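PDB 4H6Q: proline dehydrogenase from Deinococcus radiodurans, which uses FAD to oxidise L-proline to delta-1-pyrroline-5-carboxylate, passing the electrons to a quinone in the first step of proline degradation to glutamate. Local coordinates for residues A[193-198]-A[291-296]. Sequence-based numbering, arbitrary orientation.
Sequences GAYLEP and FSRRIA. With FAD (flavin-adenine dinucleotide), chain C; TFB (tetrahydrofuran-2-carboxylic acid), chain D.
Arg293 reaches from helix 288-296 to the loop 193-198, where its CD lies 4.0 Å from the carbonyl O of Ala194 and 4.3 Å from the CB of the same residue. Further along, Tyr195 CE1 sits over the rim of one guanidinium face, 4.3 Å from Arg293 NH1, a loose van der Waals approach. No hydrogen bond joins the two segments directly; the bound ligands bridge them. A bend in the Arg293 chain at chi3 (-74°) turns NE and NH2 to the carboxylate of tetrahydrofuran-2-carboxylic acid: NE gives OB, which lies at the edge of the guanidinium near its plane, an almost straight bond (2.8 Å, 167°), and NH2 makes a more bent bond to OXT at 2.9 Å. Arg294, folded back at chi2 and chi3, brings NH1 and NH2 to the same OB, each at 2.9 Å, so that three N-H donors grip this one oxygen. Lys100 adds a further bond to the ligand. An alanine in place of Arg293 would probably leave OXT without its NH2 partner, weaken the hold on OB and open a gap beside Ala194 and Tyr195. Across the site, Ala194 N donates to flavin O2 (2.9 Å), while the Ala194 methyl and the Tyr195 ring lie against that oxygen. In the second shell, salt bridges from Glu66 to Arg293 NH2 and from Glu297 to Arg294 NH2 probably help to position the guanidinium groups. Loop and helix thus meet in the active site of a proline dehydrogenase beta8-alpha8 barrel, the adjacent arginines of helix 288-296 anchoring the carboxylate of a proline analogue.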
loop_
_atom_site.group_PDB
_atom_site.type_symbol
_atom_site.label_atom_id
_atom_site.label_comp_id
_atom_site.label_asym_id
_atom_site.label_seq_id
_atom_site.Cartn_x
_atom_site.Cartn_y
_atom_site.Cartn_z
ATOM N N GLY A 193 -2.922 -10.635 2.666
ATOM C CA GLY A 193 -4.280 -10.183 2.945
ATOM C C GLY A 193 -4.474 -9.846 4.410
ATOM O O GLY A 193 -4.117 -10.648 5.264
ATOM N N ALA A 194 -5.030 -8.661 4.693
ATOM C CA ALA A 194 -5.034 -8.105 6.054
ATOM C C ALA A 194 -6.295 -8.335 6.857
ATOM O O ALA A 194 -6.282 -8.066 8.051
ATOM C CB ALA A 194 -4.744 -6.612 6.043
ATOM N N TYR A 195 -7.364 -8.811 6.233
ATOM C CA TYR A 195 -8.715 -8.752 6.829
ATOM C C TYR A 195 -9.228 -10.131 7.249
ATOM O O TYR A 195 -8.631 -11.157 6.904
ATOM C CB TYR A 195 -9.690 -8.060 5.855
ATOM C CG TYR A 195 -9.251 -6.649 5.545
ATOM C CD1 TYR A 195 -9.619 -5.570 6.371
ATOM C CD2 TYR A 195 -8.439 -6.389 4.456
ATOM C CE1 TYR A 195 -9.188 -4.274 6.101
ATOM C CE2 TYR A 195 -8.003 -5.109 4.198
ATOM C CZ TYR A 195 -8.390 -4.060 4.998
ATOM O OH TYR A 195 -7.908 -2.809 4.691
ATOM N N LEU A 196 -10.301 -10.150 8.018
ATOM C CA LEU A 196 -10.939 -11.395 8.453
ATOM C C LEU A 196 -11.896 -11.820 7.377
ATOM O O LEU A 196 -12.867 -11.086 7.088
ATOM C CB LEU A 196 -11.690 -11.153 9.769
ATOM C CG LEU A 196 -12.312 -12.346 10.457
ATOM C CD1 LEU A 196 -11.200 -13.323 10.895
ATOM C CD2 LEU A 196 -13.171 -11.841 11.638
ATOM N N GLU A 197 -11.634 -12.955 6.740
ATOM C CA GLU A 197 -12.436 -13.411 5.568
ATOM C C GLU A 197 -12.824 -14.885 5.683
ATOM O O GLU A 197 -12.003 -15.724 6.080
ATOM C CB GLU A 197 -11.676 -13.167 4.257
ATOM C CG GLU A 197 -11.351 -11.702 3.957
ATOM C CD GLU A 197 -12.560 -10.892 3.506
ATOM O OE1 GLU A 197 -13.698 -11.429 3.476
ATOM O OE2 GLU A 197 -12.382 -9.706 3.186
ATOM N N PRO A 198 -14.074 -15.218 5.322
ATOM C CA PRO A 198 -14.591 -16.590 5.479
ATOM C C PRO A 198 -14.104 -17.519 4.366
ATOM O O PRO A 198 -13.599 -17.031 3.354
ATOM C CB PRO A 198 -16.120 -16.400 5.422
ATOM C CG PRO A 198 -16.237 -15.195 4.466
ATOM C CD PRO A 198 -15.106 -14.285 4.853
ATOM N N PHE A 291 -2.831 0.146 13.530
ATOM C CA PHE A 291 -2.026 -0.403 14.613
ATOM C C PHE A 291 -2.666 -1.686 15.210
ATOM O O PHE A 291 -1.958 -2.666 15.522
ATOM C CB PHE A 291 -1.872 0.668 15.685
ATOM C CG PHE A 291 -1.219 0.200 16.956
ATOM C CD1 PHE A 291 0.027 -0.420 16.965
ATOM C CD2 PHE A 291 -1.856 0.435 18.159
ATOM C CE1 PHE A 291 0.637 -0.783 18.176
ATOM C CE2 PHE A 291 -1.261 0.075 19.381
ATOM C CZ PHE A 291 -0.031 -0.558 19.388
ATOM N N SER A 292 -3.995 -1.725 15.344
ATOM C CA SER A 292 -4.659 -2.930 15.834
ATOM C C SER A 292 -4.375 -4.140 14.947
ATOM O O SER A 292 -4.164 -5.244 15.483
ATOM C CB SER A 292 -6.160 -2.720 16.039
ATOM O OG SER A 292 -6.856 -2.720 14.805
ATOM N N ARG A 293 -4.300 -3.935 13.619
ATOM C CA ARG A 293 -4.001 -5.057 12.738
ATOM C C ARG A 293 -2.580 -5.539 12.938
ATOM O O ARG A 293 -2.326 -6.748 12.913
ATOM C CB ARG A 293 -4.278 -4.698 11.263
ATOM C CG ARG A 293 -5.756 -4.531 10.991
ATOM C CD ARG A 293 -6.044 -4.375 9.497
ATOM N NE ARG A 293 -5.667 -3.069 8.938
ATOM C CZ ARG A 293 -6.462 -1.997 8.888
ATOM N NH1 ARG A 293 -7.669 -1.997 9.448
ATOM N NH2 ARG A 293 -5.994 -0.875 8.342
ATOM N N ARG A 294 -1.635 -4.620 13.161
ATOM C CA ARG A 294 -0.239 -5.025 13.440
ATOM C C ARG A 294 -0.172 -5.865 14.700
ATOM O O ARG A 294 0.570 -6.875 14.749
ATOM C CB ARG A 294 0.677 -3.809 13.570
ATOM C CG ARG A 294 0.696 -2.871 12.329
ATOM C CD ARG A 294 1.156 -3.586 11.021
ATOM N NE ARG A 294 0.192 -4.438 10.315
ATOM C CZ ARG A 294 -0.760 -3.986 9.483
ATOM N NH1 ARG A 294 -1.030 -2.658 9.411
ATOM N NH2 ARG A 294 -1.508 -4.853 8.800
ATOM N N ILE A 295 -0.934 -5.484 15.730
ATOM C CA ILE A 295 -0.942 -6.256 16.978
ATOM C C ILE A 295 -1.549 -7.641 16.762
ATOM O O ILE A 295 -1.004 -8.642 17.270
ATOM C CB ILE A 295 -1.691 -5.469 18.101
ATOM C CG1 ILE A 295 -0.916 -4.157 18.405
ATOM C CG2 ILE A 295 -1.950 -6.375 19.319
ATOM C CD1 ILE A 295 0.546 -4.335 18.878
ATOM N N ALA A 296 -2.653 -7.736 16.024
ATOM C CA ALA A 296 -3.317 -9.013 15.814
ATOM C C ALA A 296 -2.426 -9.988 15.063
ATOM O O ALA A 296 -2.530 -11.209 15.224
ATOM C CB ALA A 296 -4.604 -8.803 15.056
HETATM P PA FAD C . 3.175 -13.392 7.578
HETATM O O1A FAD C . 3.141 -14.833 7.060
HETATM O O2A FAD C . 1.989 -12.885 8.289
HETATM O O5B FAD C . 4.342 -13.070 8.466
HETATM C C5B FAD C . 5.661 -13.381 8.045
HETATM C C4B FAD C . 6.716 -12.994 9.061
HETATM O O4B FAD C . 6.877 -11.596 8.991
HETATM C C3B FAD C . 6.332 -13.248 10.474
HETATM O O3B FAD C . 6.540 -14.579 10.915
HETATM C C2B FAD C . 7.167 -12.244 11.174
HETATM O O2B FAD C . 8.530 -12.609 11.198
HETATM C C1B FAD C . 7.005 -11.060 10.276
HETATM N N9A FAD C . 5.831 -10.241 10.579
HETATM C C8A FAD C . 4.759 -9.977 9.729
HETATM N N7A FAD C . 3.855 -9.186 10.308
HETATM C C5A FAD C . 4.348 -8.877 11.572
HETATM C C6A FAD C . 3.872 -8.121 12.628
HETATM N N6A FAD C . 2.634 -7.416 12.544
HETATM N N1A FAD C . 4.616 -8.051 13.743
HETATM C C2A FAD C . 5.798 -8.689 13.860
HETATM N N3A FAD C . 6.306 -9.443 12.873
HETATM C C4A FAD C . 5.604 -9.527 11.747
HETATM N N1 FAD C . -2.949 -6.351 2.791
HETATM C C2 FAD C . -4.143 -5.918 2.305
HETATM O O2 FAD C . -5.180 -6.697 2.501
HETATM N N3 FAD C . -4.285 -4.741 1.622
HETATM C C4 FAD C . -3.198 -3.906 1.392
HETATM O O4 FAD C . -3.360 -2.741 0.733
HETATM C C4X FAD C . -1.889 -4.322 1.901
HETATM N N5 FAD C . -0.779 -3.541 1.703
HETATM C C5X FAD C . 0.424 -4.017 2.176
HETATM C C6 FAD C . 1.582 -3.247 1.981
HETATM C C7 FAD C . 2.837 -3.729 2.432
HETATM C C7M FAD C . 4.098 -2.894 2.220
HETATM C C8 FAD C . 2.897 -4.988 3.077
HETATM C C8M FAD C . 4.209 -5.541 3.565
HETATM C C9 FAD C . 1.728 -5.733 3.298
HETATM C C9A FAD C . 0.512 -5.267 2.837
HETATM N N10 FAD C . -0.637 -6.055 3.043
HETATM C C10 FAD C . -1.842 -5.582 2.586
HETATM C "C1'" FAD C . -0.582 -7.361 3.679
HETATM C "C2'" FAD C . -0.952 -7.435 5.128
HETATM O "O2'" FAD C . -0.566 -6.189 5.697
HETATM C "C3'" FAD C . -0.266 -8.787 5.440
HETATM O "O3'" FAD C . -1.105 -9.903 5.424
HETATM C "C4'" FAD C . 0.635 -8.848 6.609
HETATM O "O4'" FAD C . 1.604 -7.891 6.364
HETATM C "C5'" FAD C . 1.235 -10.244 6.687
HETATM O "O5'" FAD C . 2.623 -10.132 6.751
HETATM P P FAD C . 3.598 -10.997 5.838
HETATM O O1P FAD C . 3.323 -11.084 4.306
HETATM O O2P FAD C . 4.997 -10.576 6.364
HETATM O O3P FAD C . 3.522 -12.516 6.382
HETATM O OA TFB D . -2.971 -2.104 4.049
HETATM C CA TFB D . -2.567 -2.796 5.224
HETATM C C TFB D . -3.263 -2.230 6.444
HETATM O OB TFB D . -3.230 -2.886 7.519
HETATM C CB TFB D . -1.114 -2.609 5.352
HETATM C CG TFB D . -0.855 -1.390 4.593
HETATM C CD TFB D . -1.949 -1.211 3.615
HETATM O OXT TFB D . -3.887 -1.106 6.414
#